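Local coordinates for Non-structural protein 5 (Modoc virus, PDB 2WA2) that probably methylates the 5' cap of viral RNA through its S-adenosylmethionine-binding methyltransferase domain, at guanine N7 and the ribose 2'-O, at residues V64-E76 and I217-Y230. The protein carries 4 engineered substitutions. Numbering follows the deposited sequence.
Sequences VSRGTAKLAWIDE and IRVPLSRNSTHEMY
Trp73 packs against Pro220 and Val219 at the tightly packed end of this contact, where helix 66-76 meets the loop that joins two antiparallel strands. With CG of Trp73 anti to the backbone N (chi1 -169°), the indole lies across the type I turn Val219–Ser222. Pro220 CD presses on the face of its six-membered ring, 3.5 Å from the centroid, and Val219 CG1 also packs over that face of the indole, likewise offset toward the rim; Ile217 CD1 meets the ring at its edge. The other branch of Val219, CG2, reaches Ile74 CG1 at 3.6 Å, and Ile74 CD1 sits over the face of the Tyr230 ring in a CH-pi contact. Leu221 CD1 fits against Ala69 CB at 3.8 Å.

Beside this apolar patch Lys70 makes the polar part. Bent at chi3, it brings NZ to Glu228 OE2 at 2.7 Å in a salt bridge, NZ approaching from above the carboxylate plane, 44° out of it. Ser222 OG donates to the anti lone pair of the same Glu228 oxygen, while Lys192 pairs with OE1. Lys70 NZ also makes a weak bond to Tyr230 OH, which is hydrogen-bonded to Asp155. The Lys70 side chain lies about 7 Å from bound S-adenosylmethionine, which touches Gly67; Lys70, Asp155, Lys192 and Glu228 are consistent with the K-D-K-E tetrad of flaviviral 2'-O-methyltransferases.

The solvent side is looser: Arg223 NE lies over the Arg66 guanidinium face, planes 44° apart, and Arg66 NH1 and Arg223 NH2 are two donors 3.0 Å apart.

Within the Rossmann-like fold, helix 95-101 packs on Leu71 and Ala72, strand 188-193 touches Ile74 and Tyr230, and helix 239-254 covers Arg218 and His227.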
ATOM      1  N   VAL A  64       7.137   4.215  15.536  1.00 34.82           N
ATOM      2  CA  VAL A  64       6.026   4.805  16.278  1.00 34.64           C
ATOM      3  C   VAL A  64       4.796   5.015  15.369  1.00 33.65           C
ATOM      4  O   VAL A  64       3.666   4.735  15.769  1.00 34.19           O
ATOM      5  CB  VAL A  64       6.454   6.112  17.045  1.00 35.22           C
ATOM      6  CG1 VAL A  64       5.437   6.496  18.114  1.00 35.99           C
ATOM      7  CG2 VAL A  64       7.819   5.916  17.718  1.00 36.39           C
ATOM      8  N   SER A  65       5.018   5.504  14.152  1.00 32.46           N
ATOM      9  CA  SER A  65       3.963   5.627  13.141  1.00 31.10           C
ATOM     10  C   SER A  65       3.491   4.246  12.640  1.00 29.61           C
ATOM     11  O   SER A  65       4.298   3.321  12.484  1.00 28.26           O
ATOM     12  CB  SER A  65       4.497   6.451  11.969  1.00 31.62           C
ATOM     13  OG  SER A  65       3.682   6.366  10.826  1.00 33.17           O
ATOM     14  N   ARG A  66       2.188   4.115  12.397  1.00 27.83           N
ATOM     15  CA  ARG A  66       1.651   2.909  11.771  1.00 26.75           C
ATOM     16  C   ARG A  66       2.287   2.700  10.403  1.00 25.12           C
ATOM     17  O   ARG A  66       2.638   1.580  10.067  1.00 24.04           O
ATOM     18  CB  ARG A  66       0.128   2.968  11.628  1.00 27.43           C
ATOM     19  CG  ARG A  66      -0.623   2.342  12.799  1.00 30.60           C
ATOM     20  CD  ARG A  66      -2.028   1.845  12.379  1.00 35.62           C
ATOM     21  NE  ARG A  66      -2.276   0.474  12.854  1.00 39.65           N
ATOM     22  CZ  ARG A  66      -2.647   0.156  14.097  1.00 42.31           C
ATOM     23  NH1 ARG A  66      -2.824   1.106  15.014  1.00 44.42           N
ATOM     24  NH2 ARG A  66      -2.848  -1.114  14.432  1.00 43.66           N
ATOM     25  N   GLY A  67       2.460   3.799   9.656  1.00 23.64           N
ATOM     26  CA  GLY A  67       3.055   3.794   8.306  1.00 21.78           C
ATOM     27  C   GLY A  67       4.483   3.294   8.365  1.00 21.38           C
ATOM     28  O   GLY A  67       4.892   2.441   7.576  1.00 20.37           O
ATOM     29  N   THR A  68       5.239   3.816   9.323  1.00 20.38           N
ATOM     30  CA  THR A  68       6.619   3.398   9.518  1.00 19.89           C
ATOM     31  C   THR A  68       6.681   1.904   9.812  1.00 19.03           C
ATOM     32  O   THR A  68       7.459   1.184   9.192  1.00 17.63           O
ATOM     33  CB  THR A  68       7.284   4.182  10.659  1.00 20.21           C
ATOM     34  OG1 THR A  68       7.364   5.562  10.282  1.00 21.89           O
ATOM     35  CG2 THR A  68       8.697   3.671  10.954  1.00 20.43           C
ATOM     36  N   ALA A  69       5.848   1.449  10.749  1.00 18.20           N
ATOM     37  CA  ALA A  69       5.908   0.066  11.189  1.00 17.57           C
ATOM     38  C   ALA A  69       5.608  -0.881  10.032  1.00 16.88           C
ATOM     39  O   ALA A  69       6.234  -1.919   9.911  1.00 16.11           O
ATOM     40  CB  ALA A  69       4.919  -0.159  12.342  1.00 18.08           C
ATOM     41  N   LYS A  70       4.643  -0.513   9.182  1.00 15.93           N
ATOM     42  CA  LYS A  70       4.243  -1.370   8.069  1.00 15.67           C
ATOM     43  C   LYS A  70       5.348  -1.467   7.038  1.00 15.06           C
ATOM     44  O   LYS A  70       5.681  -2.570   6.620  1.00 15.63           O
ATOM     45  CB  LYS A  70       2.941  -0.876   7.423  1.00 15.11           C
ATOM     46  CG  LYS A  70       1.693  -1.206   8.254  1.00 16.78           C
ATOM     47  CD  LYS A  70       0.446  -0.382   7.862  1.00 18.22           C
ATOM     48  CE  LYS A  70       0.059  -0.517   6.413  1.00 21.99           C
ATOM     49  NZ  LYS A  70      -1.135   0.376   6.106  1.00 19.74           N
ATOM     50  N   LEU A  71       5.939  -0.333   6.653  1.00 14.41           N
ATOM     51  CA  LEU A  71       7.005  -0.382   5.624  1.00 15.10           C
ATOM     52  C   LEU A  71       8.209  -1.111   6.199  1.00 14.71           C
ATOM     53  O   LEU A  71       8.842  -1.878   5.486  1.00 14.93           O
ATOM     54  CB  LEU A  71       7.427   1.002   5.141  1.00 14.70           C
ATOM     55  CG  LEU A  71       8.458   1.035   4.007  1.00 14.06           C
ATOM     56  CD1 LEU A  71       8.024   0.162   2.835  1.00 13.15           C
ATOM     57  CD2 LEU A  71       8.782   2.470   3.572  1.00 14.90           C
ATOM     58  N   ALA A  72       8.501  -0.872   7.476  1.00 16.37           N
ATOM     59  CA  ALA A  72       9.633  -1.543   8.155  1.00 17.60           C
ATOM     60  C   ALA A  72       9.463  -3.065   8.160  1.00 18.34           C
ATOM     61  O   ALA A  72      10.425  -3.809   7.913  1.00 18.85           O
ATOM     62  CB  ALA A  72       9.839  -0.986   9.609  1.00 18.01           C
ATOM     63  N   TRP A  73       8.228  -3.512   8.426  1.00 18.45           N
ATOM     64  CA  TRP A  73       7.878  -4.918   8.391  1.00 18.86           C
ATOM     65  C   TRP A  73       8.112  -5.521   7.017  1.00 19.09           C
ATOM     66  O   TRP A  73       8.759  -6.564   6.907  1.00 19.08           O
ATOM     67  CB  TRP A  73       6.428  -5.141   8.835  1.00 19.42           C
ATOM     68  CG  TRP A  73       6.082  -6.602   9.063  1.00 19.69           C
ATOM     69  CD1 TRP A  73       6.138  -7.282  10.262  1.00 20.93           C
ATOM     70  CD2 TRP A  73       5.656  -7.559   8.077  1.00 18.29           C
ATOM     71  NE1 TRP A  73       5.752  -8.593  10.072  1.00 21.10           N
ATOM     72  CE2 TRP A  73       5.461  -8.793   8.746  1.00 19.16           C
ATOM     73  CE3 TRP A  73       5.420  -7.495   6.689  1.00 16.87           C
ATOM     74  CZ2 TRP A  73       5.032  -9.957   8.079  1.00 18.52           C
ATOM     75  CZ3 TRP A  73       4.979  -8.652   6.026  1.00 20.10           C
ATOM     76  CH2 TRP A  73       4.799  -9.876   6.731  1.00 19.70           C
ATOM     77  N   ILE A  74       7.571  -4.886   5.976  1.00 18.88           N
ATOM     78  CA  ILE A  74       7.771  -5.329   4.599  1.00 18.40           C
ATOM     79  C   ILE A  74       9.269  -5.354   4.234  1.00 19.30           C
ATOM     80  O   ILE A  74       9.739  -6.280   3.556  1.00 18.52           O
ATOM     81  CB  ILE A  74       7.013  -4.427   3.609  1.00 18.32           C
ATOM     82  CG1 ILE A  74       5.489  -4.497   3.880  1.00 18.28           C
ATOM     83  CG2 ILE A  74       7.411  -4.756   2.128  1.00 16.90           C
ATOM     84  CD1 ILE A  74       4.682  -3.470   3.105  1.00 18.25           C
ATOM     85  N   ASP A  75      10.002  -4.332   4.685  1.00 20.59           N
ATOM     86  CA  ASP A  75      11.425  -4.203   4.334  1.00 22.12           C
ATOM     87  C   ASP A  75      12.225  -5.334   4.962  1.00 23.52           C
ATOM     88  O   ASP A  75      13.057  -5.954   4.291  1.00 23.45           O
ATOM     89  CB  ASP A  75      11.970  -2.852   4.783  1.00 22.29           C
ATOM     90  CG  ASP A  75      13.416  -2.636   4.380  1.00 22.73           C
ATOM     91  OD1 ASP A  75      13.876  -3.239   3.381  1.00 22.89           O
ATOM     92  OD2 ASP A  75      14.088  -1.851   5.078  1.00 23.04           O
ATOM     93  N   GLU A  76      11.952  -5.598   6.238  1.00 25.24           N
ATOM     94  CA  GLU A  76      12.655  -6.634   7.004  1.00 27.52           C
ATOM     95  C   GLU A  76      12.322  -8.030   6.514  1.00 27.26           C
ATOM     96  O   GLU A  76      13.112  -8.952   6.689  1.00 28.33           O
ATOM     97  CB  GLU A  76      12.357  -6.495   8.510  1.00 28.12           C
ATOM     98  CG  GLU A  76      13.370  -5.592   9.254  1.00 32.43           C
ATOM     99  CD  GLU A  76      12.740  -4.513  10.144  1.00 36.07           C
ATOM    100  OE1 GLU A  76      11.915  -4.842  11.032  1.00 38.50           O
ATOM    101  OE2 GLU A  76      13.099  -3.322   9.965  1.00 39.40           O
ATOM    102  N   ILE A 217       1.174  -9.326  -0.563  1.00 12.39           N
ATOM    103  CA  ILE A 217       1.329  -9.772   0.828  1.00 13.33           C
ATOM    104  C   ILE A 217       0.449  -8.986   1.798  1.00 13.16           C
ATOM    105  O   ILE A 217       0.106  -7.819   1.544  1.00 11.43           O
ATOM    106  CB  ILE A 217       2.821  -9.738   1.297  1.00 12.75           C
ATOM    107  CG1 ILE A 217       3.364  -8.294   1.270  1.00 12.85           C
ATOM    108  CG2 ILE A 217       3.682 -10.727   0.453  1.00 14.54           C
ATOM    109  CD1 ILE A 217       4.763  -8.074   1.880  1.00 15.85           C
ATOM    110  N   ARG A 218       0.085  -9.655   2.896  1.00 13.31           N
ATOM    111  CA  ARG A 218      -0.655  -9.032   3.982  1.00 13.13           C
ATOM    112  C   ARG A 218       0.312  -8.734   5.127  1.00 14.24           C
ATOM    113  O   ARG A 218       0.992  -9.630   5.620  1.00 13.10           O
ATOM    114  CB  ARG A 218      -1.770  -9.987   4.461  1.00 13.71           C
ATOM    115  CG  ARG A 218      -2.443  -9.575   5.768  1.00 13.21           C
ATOM    116  CD  ARG A 218      -3.374  -8.374   5.479  1.00 12.15           C
ATOM    117  NE  ARG A 218      -4.204  -8.070   6.640  1.00 10.48           N
ATOM    118  CZ  ARG A 218      -5.190  -7.185   6.651  1.00 11.20           C
ATOM    119  NH1 ARG A 218      -5.434  -6.435   5.569  1.00 10.43           N
ATOM    120  NH2 ARG A 218      -5.897  -7.034   7.754  1.00  9.14           N
ATOM    121  N   VAL A 219       0.375  -7.476   5.548  1.00 13.45           N
ATOM    122  CA  VAL A 219       1.163  -7.106   6.717  1.00 15.07           C
ATOM    123  C   VAL A 219       0.288  -7.377   7.959  1.00 15.54           C
ATOM    124  O   VAL A 219      -0.844  -6.898   8.034  1.00 15.15           O
ATOM    125  CB  VAL A 219       1.578  -5.626   6.624  1.00 14.93           C
ATOM    126  CG1 VAL A 219       2.515  -5.267   7.741  1.00 16.43           C
ATOM    127  CG2 VAL A 219       2.226  -5.355   5.251  1.00 16.71           C
ATOM    128  N   PRO A 220       0.780  -8.189   8.904  1.00 16.57           N
ATOM    129  CA  PRO A 220      -0.002  -8.556  10.101  1.00 16.85           C
ATOM    130  C   PRO A 220      -0.294  -7.390  11.040  1.00 16.55           C
ATOM    131  O   PRO A 220      -1.165  -7.504  11.915  1.00 16.78           O
ATOM    132  CB  PRO A 220       0.871  -9.621  10.794  1.00 17.96           C
ATOM    133  CG  PRO A 220       2.241  -9.394  10.267  1.00 16.43           C
ATOM    134  CD  PRO A 220       2.075  -8.896   8.851  1.00 17.05           C
ATOM    135  N   LEU A 221       0.446  -6.298  10.862  1.00 16.56           N
ATOM    136  CA  LEU A 221       0.170  -5.019  11.513  1.00 16.63           C
ATOM    137  C   LEU A 221      -1.071  -4.298  10.974  1.00 16.02           C
ATOM    138  O   LEU A 221      -1.592  -3.389  11.629  1.00 15.40           O
ATOM    139  CB  LEU A 221       1.375  -4.089  11.375  1.00 17.40           C
ATOM    140  CG  LEU A 221       2.652  -4.504  12.118  1.00 19.68           C
ATOM    141  CD1 LEU A 221       3.835  -3.743  11.584  1.00 22.22           C
ATOM    142  CD2 LEU A 221       2.498  -4.145  13.541  1.00 25.85           C
ATOM    143  N   SER A 222      -1.519  -4.643   9.765  1.00 15.58           N
ATOM    144  CA  SER A 222      -2.763  -4.028   9.259  1.00 14.13           C
ATOM    145  C   SER A 222      -3.929  -4.411  10.161  1.00 14.72           C
ATOM    146  O   SER A 222      -4.023  -5.559  10.603  1.00 14.00           O
ATOM    147  CB  SER A 222      -3.076  -4.485   7.840  1.00 12.84           C
ATOM    148  OG  SER A 222      -2.139  -3.972   6.920  1.00 12.54           O
ATOM    149  N   ARG A 223      -4.846  -3.462  10.370  1.00 15.02           N
ATOM    150  CA  ARG A 223      -6.028  -3.710  11.204  1.00 14.47           C
ATOM    151  C   ARG A 223      -7.046  -4.595  10.486  1.00 13.91           C
ATOM    152  O   ARG A 223      -7.090  -4.653   9.252  1.00 12.56           O
ATOM    153  CB  ARG A 223      -6.682  -2.400  11.616  1.00 15.72           C
ATOM    154  CG  ARG A 223      -5.822  -1.512  12.517  1.00 19.17           C
ATOM    155  CD  ARG A 223      -6.734  -0.433  13.080  1.00 26.52           C
ATOM    156  NE  ARG A 223      -6.021   0.585  13.837  1.00 32.27           N
ATOM    157  CZ  ARG A 223      -5.861   1.843  13.431  1.00 35.05           C
ATOM    158  NH1 ARG A 223      -6.366   2.250  12.271  1.00 36.44           N
ATOM    159  NH2 ARG A 223      -5.192   2.699  14.195  1.00 37.11           N
ATOM    160  N   ASN A 224      -7.888  -5.270  11.253  1.00 13.25           N
ATOM    161  CA  ASN A 224      -8.832  -6.196  10.632  1.00 12.85           C
ATOM    162  C   ASN A 224      -9.921  -5.460   9.857  1.00 12.47           C
ATOM    163  O   ASN A 224     -10.592  -6.055   9.023  1.00 12.03           O
ATOM    164  CB  ASN A 224      -9.479  -7.107  11.665  1.00 13.21           C
ATOM    165  CG  ASN A 224      -8.469  -8.012  12.392  1.00 15.31           C
ATOM    166  OD1 ASN A 224      -7.511  -8.514  11.799  1.00 14.45           O
ATOM    167  ND2 ASN A 224      -8.703  -8.218  13.689  1.00 15.23           N
ATOM    168  N   SER A 225     -10.061  -4.159  10.128  1.00 11.89           N
ATOM    169  CA  SER A 225     -11.043  -3.303   9.438  1.00 12.42           C
ATOM    170  C   SER A 225     -10.605  -2.842   8.042  1.00 12.57           C
ATOM    171  O   SER A 225     -11.316  -2.072   7.382  1.00 11.78           O
ATOM    172  CB  SER A 225     -11.311  -2.071  10.321  1.00 12.29           C
ATOM    173  OG  SER A 225     -10.056  -1.552  10.731  1.00 13.54           O
ATOM    174  N   THR A 226      -9.418  -3.286   7.592  1.00 11.56           N
ATOM    175  CA  THR A 226      -9.026  -3.052   6.205  1.00 12.81           C
ATOM    176  C   THR A 226      -8.510  -4.361   5.608  1.00 12.00           C
ATOM    177  O   THR A 226      -7.824  -5.094   6.297  1.00 12.31           O
ATOM    178  CB  THR A 226      -7.929  -1.959   6.075  1.00 12.53           C
ATOM    179  OG1 THR A 226      -7.496  -1.896   4.719  1.00 12.57           O
ATOM    180  CG2 THR A 226      -6.709  -2.237   7.000  1.00 14.25           C
ATOM    181  N   HIS A 227      -8.849  -4.611   4.345  1.00 10.97           N
ATOM    182  CA  HIS A 227      -8.371  -5.782   3.617  1.00 11.26           C
ATOM    183  C   HIS A 227      -7.119  -5.403   2.817  1.00 11.23           C
ATOM    184  O   HIS A 227      -6.715  -6.164   1.936  1.00 11.02           O
ATOM    185  CB  HIS A 227      -9.467  -6.251   2.674  1.00 11.02           C
ATOM    186  CG  HIS A 227      -9.453  -7.725   2.382  1.00 12.37           C
ATOM    187  ND1 HIS A 227      -8.391  -8.357   1.765  1.00 12.21           N
ATOM    188  CD2 HIS A 227     -10.405  -8.672   2.570  1.00 11.51           C
ATOM    189  CE1 HIS A 227      -8.685  -9.641   1.604  1.00 14.43           C
ATOM    190  NE2 HIS A 227      -9.905  -9.853   2.076  1.00 12.19           N
ATOM    191  N   GLU A 228      -6.495  -4.251   3.140  1.00 10.34           N
ATOM    192  CA  GLU A 228      -5.295  -3.772   2.385  1.00 10.41           C
ATOM    193  C   GLU A 228      -4.217  -4.844   2.308  1.00  9.98           C
ATOM    194  O   GLU A 228      -3.919  -5.540   3.282  1.00 10.23           O
ATOM    195  CB  GLU A 228      -4.680  -2.484   2.972  1.00 10.05           C
ATOM    196  CG  GLU A 228      -4.030  -2.730   4.342  1.00 11.48           C
ATOM    197  CD  GLU A 228      -3.715  -1.457   5.107  1.00 12.75           C
ATOM    198  OE1 GLU A 228      -4.146  -0.379   4.658  1.00 15.48           O
ATOM    199  OE2 GLU A 228      -3.047  -1.545   6.167  1.00 17.78           O
ATOM    200  N   MET A 229      -3.672  -4.996   1.117  1.00  9.60           N
ATOM    201  CA  MET A 229      -2.486  -5.837   0.920  1.00  9.44           C
ATOM    202  C   MET A 229      -1.461  -5.051   0.087  1.00 10.69           C
ATOM    203  O   MET A 229      -1.764  -3.968  -0.446  1.00 10.30           O
ATOM    204  CB  MET A 229      -2.895  -7.163   0.275  1.00  8.69           C
ATOM    205  CG  MET A 229      -3.778  -7.995   1.214  1.00  9.56           C
ATOM    206  SD  MET A 229      -4.456  -9.475   0.436  1.00 11.24           S
ATOM    207  CE  MET A 229      -2.955 -10.488   0.224  1.00  9.48           C
ATOM    208  N   TYR A 230      -0.231  -5.556   0.009  1.00 10.80           N
ATOM    209  CA  TYR A 230       0.850  -4.788  -0.596  1.00 11.36           C
ATOM    210  C   TYR A 230       1.460  -5.527  -1.764  1.00 11.76           C
ATOM    211  O   TYR A 230       1.886  -6.668  -1.620  1.00 12.34           O
ATOM    212  CB  TYR A 230       1.895  -4.365   0.423  1.00 12.84           C
ATOM    213  CG  TYR A 230       1.346  -3.242   1.278  1.00 12.16           C
ATOM    214  CD1 TYR A 230       1.547  -1.908   0.906  1.00 12.36           C
ATOM    215  CD2 TYR A 230       0.590  -3.517   2.416  1.00 12.65           C
ATOM    216  CE1 TYR A 230       1.023  -0.861   1.674  1.00 11.82           C
ATOM    217  CE2 TYR A 230       0.041  -2.464   3.189  1.00 14.64           C
ATOM    218  CZ  TYR A 230       0.269  -1.147   2.794  1.00 14.89           C
ATOM    219  OH  TYR A 230      -0.285  -0.103   3.516  1.00 16.70           O
TER